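Local coordinates for E3 ubiquitin-protein ligase ORTHRUS 2 (PDB 7DUF), which is an E3 ubiquitin ligase that probably acts in DNA methylation and whose PHD finger does not recognise histone H3K4 peptides, at residues L32-L46 and P50-C64. Residues are numbered along the deposited sequence; the frame is centred on the assembly and turned at random.
Sequences LTCGTCVTPWHVSCL and PKTLASTLQWHCPDC. With ZN (zinc ion), chain C; ZN (zinc ion), chain D.
Cys34 SG, a zinc ligand, is gripped by backbone N-H groups from both segments: Cys61 N reaches it almost straight at 3.3 Å (174° at the hydrogen), Thr36 N also donates, and Cys37 N does so weakly. These bonds probably spread the thiolate's charge within the Cys4 site of this PHD finger, where Cys34 and Cys37 from 32-46 and Cys61 and Cys64 from 50-64 bind one zinc ion. His42 and Cys45 join Cys19 and Cys22 at the second zinc ion. Gly35 N donates to Trp59 O at 3.0 Å, tying the turn beside the first site to the 50-64 segment. In the adjoining core, Trp59 meets Leu32 with a face and Trp41 with an edge. Leu32 CD1 sits over its five-membered ring, 3.6 Å from the centroid. Trp59 CG, anti to its own backbone N, carries the indole across to Trp41, where the edge, led by CH2, meets the Trp41 face in an offset edge-to-face pair, planes 75° apart. Pro62 CD stands 3.9 Å from the centroid of the Trp41 six-membered ring, only 2° off its normal, and Cys61 CB lies 3.2 Å from Trp41 NE1. Replacing Trp41 with an alanine would probably leave the Trp59 edge and Pro62 without their shared aromatic surface and open a gap beside zinc-bound Cys61. Leu46 CD1 packs 3.5 Å from Trp59 CZ2.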
# COMPACT_ATOMS: atom_id res chain seq x y z
N LEU A 32 -4.43 -1.81 -4.90
CA LEU A 32 -4.23 -2.35 -3.56
C LEU A 32 -4.33 -3.86 -3.63
O LEU A 32 -5.29 -4.40 -4.18
CB LEU A 32 -5.26 -1.79 -2.58
CG LEU A 32 -4.74 -0.96 -1.41
CD1 LEU A 32 -5.81 -0.80 -0.34
CD2 LEU A 32 -3.48 -1.60 -0.82
N THR A 33 -3.34 -4.55 -3.06
CA THR A 33 -3.33 -6.00 -3.00
C THR A 33 -3.62 -6.46 -1.58
O THR A 33 -3.18 -5.83 -0.61
CB THR A 33 -2.00 -6.58 -3.48
OG1 THR A 33 -1.09 -6.68 -2.38
CG2 THR A 33 -1.39 -5.69 -4.56
N CYS A 34 -4.36 -7.56 -1.46
CA CYS A 34 -4.74 -8.08 -0.15
C CYS A 34 -3.53 -8.68 0.55
O CYS A 34 -2.63 -9.24 -0.07
CB CYS A 34 -5.84 -9.13 -0.31
SG CYS A 34 -6.43 -9.85 1.24
N GLY A 35 -3.50 -8.53 1.88
CA GLY A 35 -2.45 -9.14 2.67
C GLY A 35 -2.64 -10.61 2.96
O GLY A 35 -1.74 -11.24 3.52
N THR A 36 -3.79 -11.17 2.58
CA THR A 36 -4.10 -12.57 2.83
C THR A 36 -4.06 -13.38 1.54
O THR A 36 -3.20 -14.25 1.39
CB THR A 36 -5.47 -12.70 3.51
OG1 THR A 36 -5.39 -12.18 4.85
CG2 THR A 36 -5.91 -14.15 3.56
N CYS A 37 -4.95 -13.10 0.59
CA CYS A 37 -4.99 -13.82 -0.68
C CYS A 37 -4.12 -13.18 -1.76
O CYS A 37 -3.92 -13.80 -2.81
CB CYS A 37 -6.44 -13.91 -1.18
SG CYS A 37 -7.18 -12.31 -1.59
N VAL A 38 -3.61 -11.98 -1.52
CA VAL A 38 -2.80 -11.22 -2.47
C VAL A 38 -3.55 -11.10 -3.79
O VAL A 38 -3.05 -11.48 -4.85
CB VAL A 38 -1.41 -11.86 -2.66
CG1 VAL A 38 -0.46 -10.86 -3.31
CG2 VAL A 38 -0.85 -12.33 -1.33
N THR A 39 -4.77 -10.57 -3.72
CA THR A 39 -5.50 -10.24 -4.94
C THR A 39 -5.49 -8.74 -5.13
O THR A 39 -5.78 -8.00 -4.18
CB THR A 39 -6.94 -10.74 -4.85
OG1 THR A 39 -6.95 -12.11 -4.42
CG2 THR A 39 -7.62 -10.65 -6.21
N PRO A 40 -5.16 -8.24 -6.32
CA PRO A 40 -5.20 -6.79 -6.55
C PRO A 40 -6.62 -6.30 -6.71
O PRO A 40 -7.45 -6.93 -7.38
CB PRO A 40 -4.39 -6.61 -7.83
CG PRO A 40 -4.55 -7.91 -8.55
CD PRO A 40 -4.66 -8.98 -7.50
N TRP A 41 -6.91 -5.16 -6.09
CA TRP A 41 -8.22 -4.53 -6.17
C TRP A 41 -8.05 -3.08 -6.60
O TRP A 41 -7.08 -2.41 -6.22
CB TRP A 41 -8.95 -4.58 -4.82
CG TRP A 41 -9.37 -5.96 -4.41
CD1 TRP A 41 -8.55 -6.97 -4.00
CD2 TRP A 41 -10.70 -6.47 -4.36
NE1 TRP A 41 -9.30 -8.09 -3.71
CE2 TRP A 41 -10.62 -7.81 -3.92
CE3 TRP A 41 -11.96 -5.94 -4.66
CZ2 TRP A 41 -11.74 -8.61 -3.76
CZ3 TRP A 41 -13.08 -6.74 -4.50
CH2 TRP A 41 -12.96 -8.06 -4.05
N HIS A 42 -9.00 -2.60 -7.41
CA HIS A 42 -9.02 -1.20 -7.80
C HIS A 42 -9.60 -0.39 -6.65
O HIS A 42 -10.79 -0.50 -6.34
CB HIS A 42 -9.83 -1.01 -9.08
CG HIS A 42 -9.72 0.36 -9.67
ND1 HIS A 42 -10.57 0.82 -10.66
CD2 HIS A 42 -8.86 1.37 -9.41
CE1 HIS A 42 -10.23 2.05 -10.98
NE2 HIS A 42 -9.20 2.42 -10.24
N VAL A 43 -8.75 0.43 -6.01
CA VAL A 43 -9.16 1.13 -4.80
C VAL A 43 -10.29 2.12 -5.07
O VAL A 43 -11.07 2.45 -4.17
CB VAL A 43 -7.95 1.82 -4.14
CG1 VAL A 43 -7.71 3.20 -4.75
CG2 VAL A 43 -8.14 1.91 -2.64
N SER A 44 -10.40 2.59 -6.32
CA SER A 44 -11.48 3.52 -6.65
C SER A 44 -12.83 2.83 -6.61
O SER A 44 -13.82 3.42 -6.16
CB SER A 44 -11.23 4.14 -8.02
OG SER A 44 -12.45 4.38 -8.70
N CYS A 45 -12.90 1.59 -7.06
CA CYS A 45 -14.15 0.85 -7.17
C CYS A 45 -14.53 0.11 -5.90
O CYS A 45 -15.43 -0.73 -5.93
CB CYS A 45 -14.07 -0.14 -8.34
SG CYS A 45 -14.05 0.63 -9.98
N LEU A 46 -13.86 0.39 -4.78
CA LEU A 46 -14.19 -0.27 -3.53
C LEU A 46 -15.42 0.37 -2.90
O LEU A 46 -15.83 1.48 -3.25
CB LEU A 46 -13.01 -0.20 -2.56
CG LEU A 46 -11.89 -1.22 -2.77
CD1 LEU A 46 -10.80 -1.04 -1.72
CD2 LEU A 46 -12.43 -2.64 -2.74
N PRO A 50 -9.74 2.20 2.35
CA PRO A 50 -9.09 2.40 3.65
C PRO A 50 -8.90 3.88 3.96
O PRO A 50 -8.60 4.68 3.07
CB PRO A 50 -7.75 1.68 3.49
CG PRO A 50 -7.51 1.67 2.01
CD PRO A 50 -8.87 1.49 1.40
N LYS A 51 -9.08 4.24 5.23
CA LYS A 51 -9.05 5.64 5.65
C LYS A 51 -7.88 5.99 6.55
O LYS A 51 -7.65 7.18 6.79
CB LYS A 51 -10.36 6.00 6.37
CG LYS A 51 -11.61 5.86 5.50
CD LYS A 51 -12.89 5.95 6.32
CE LYS A 51 -12.66 5.68 7.80
NZ LYS A 51 -13.90 5.25 8.50
N THR A 52 -7.15 5.01 7.06
CA THR A 52 -5.96 5.27 7.86
C THR A 52 -4.75 4.65 7.18
O THR A 52 -4.87 3.79 6.31
CB THR A 52 -6.10 4.70 9.29
OG1 THR A 52 -5.96 3.28 9.26
CG2 THR A 52 -7.46 5.06 9.88
N LEU A 53 -3.57 5.12 7.59
CA LEU A 53 -2.34 4.63 6.98
C LEU A 53 -2.08 3.18 7.33
O LEU A 53 -1.59 2.40 6.50
CB LEU A 53 -1.16 5.51 7.40
CG LEU A 53 0.20 5.08 6.85
CD1 LEU A 53 0.59 5.93 5.65
CD2 LEU A 53 1.26 5.16 7.93
N ALA A 54 -2.40 2.78 8.57
CA ALA A 54 -2.20 1.39 8.97
C ALA A 54 -3.17 0.46 8.25
O ALA A 54 -2.80 -0.66 7.87
CB ALA A 54 -2.34 1.25 10.48
N SER A 55 -4.42 0.90 8.05
CA SER A 55 -5.38 0.07 7.34
C SER A 55 -5.00 -0.09 5.87
O SER A 55 -5.38 -1.08 5.24
CB SER A 55 -6.78 0.68 7.45
OG SER A 55 -6.97 1.29 8.71
N THR A 56 -4.24 0.86 5.32
CA THR A 56 -3.78 0.73 3.94
C THR A 56 -2.60 -0.22 3.82
O THR A 56 -2.43 -0.87 2.78
CB THR A 56 -3.40 2.11 3.39
OG1 THR A 56 -4.43 3.05 3.73
CG2 THR A 56 -3.26 2.06 1.88
N LEU A 57 -1.78 -0.32 4.87
CA LEU A 57 -0.61 -1.20 4.82
C LEU A 57 -1.01 -2.66 5.01
O LEU A 57 -0.71 -3.51 4.16
CB LEU A 57 0.41 -0.77 5.88
CG LEU A 57 0.97 0.63 5.63
CD1 LEU A 57 2.08 0.97 6.62
CD2 LEU A 57 1.47 0.72 4.20
N GLN A 58 -1.69 -2.97 6.11
CA GLN A 58 -2.21 -4.31 6.35
C GLN A 58 -3.67 -4.40 5.90
O GLN A 58 -4.57 -4.75 6.65
CB GLN A 58 -2.06 -4.68 7.82
N TRP A 59 -3.88 -4.06 4.63
CA TRP A 59 -5.22 -4.06 4.06
C TRP A 59 -5.68 -5.47 3.75
O TRP A 59 -4.91 -6.30 3.25
CB TRP A 59 -5.26 -3.21 2.79
CG TRP A 59 -6.64 -3.12 2.20
CD1 TRP A 59 -7.70 -2.44 2.71
CD2 TRP A 59 -7.10 -3.75 1.00
NE1 TRP A 59 -8.80 -2.60 1.90
CE2 TRP A 59 -8.45 -3.40 0.84
CE3 TRP A 59 -6.49 -4.57 0.04
CZ2 TRP A 59 -9.21 -3.84 -0.24
CZ3 TRP A 59 -7.25 -5.00 -1.03
CH2 TRP A 59 -8.60 -4.64 -1.16
N HIS A 60 -6.95 -5.74 4.03
CA HIS A 60 -7.56 -7.03 3.77
C HIS A 60 -8.78 -6.83 2.88
O HIS A 60 -9.65 -6.01 3.18
CB HIS A 60 -7.95 -7.72 5.08
CG HIS A 60 -6.77 -8.06 5.95
ND1 HIS A 60 -5.57 -8.49 5.42
CD2 HIS A 60 -6.60 -8.02 7.29
CE1 HIS A 60 -4.72 -8.71 6.41
NE2 HIS A 60 -5.32 -8.43 7.55
N CYS A 61 -8.82 -7.57 1.77
CA CYS A 61 -9.81 -7.35 0.74
C CYS A 61 -11.21 -7.73 1.23
O CYS A 61 -11.36 -8.47 2.20
CB CYS A 61 -9.44 -8.15 -0.51
SG CYS A 61 -9.90 -9.89 -0.47
N PRO A 62 -12.25 -7.21 0.57
CA PRO A 62 -13.62 -7.50 1.02
C PRO A 62 -13.96 -8.98 1.08
O PRO A 62 -14.79 -9.38 1.90
CB PRO A 62 -14.49 -6.77 -0.01
CG PRO A 62 -13.63 -5.65 -0.48
CD PRO A 62 -12.23 -6.19 -0.50
N ASP A 63 -13.34 -9.80 0.24
CA ASP A 63 -13.61 -11.24 0.29
C ASP A 63 -12.96 -11.89 1.50
O ASP A 63 -13.44 -12.93 1.97
CB ASP A 63 -13.15 -11.91 -1.01
CG ASP A 63 -14.22 -11.92 -2.08
OD1 ASP A 63 -15.40 -12.14 -1.73
OD2 ASP A 63 -13.89 -11.71 -3.26
N CYS A 64 -11.88 -11.32 2.01
CA CYS A 64 -11.18 -11.87 3.16
C CYS A 64 -11.63 -11.25 4.48
O CYS A 64 -11.46 -11.88 5.53
CB CYS A 64 -9.67 -11.69 3.01
SG CYS A 64 -8.91 -12.74 1.75
ZN ZN C . -8.07 -11.17 0.23
ZN ZN D . -12.30 -0.14 -11.29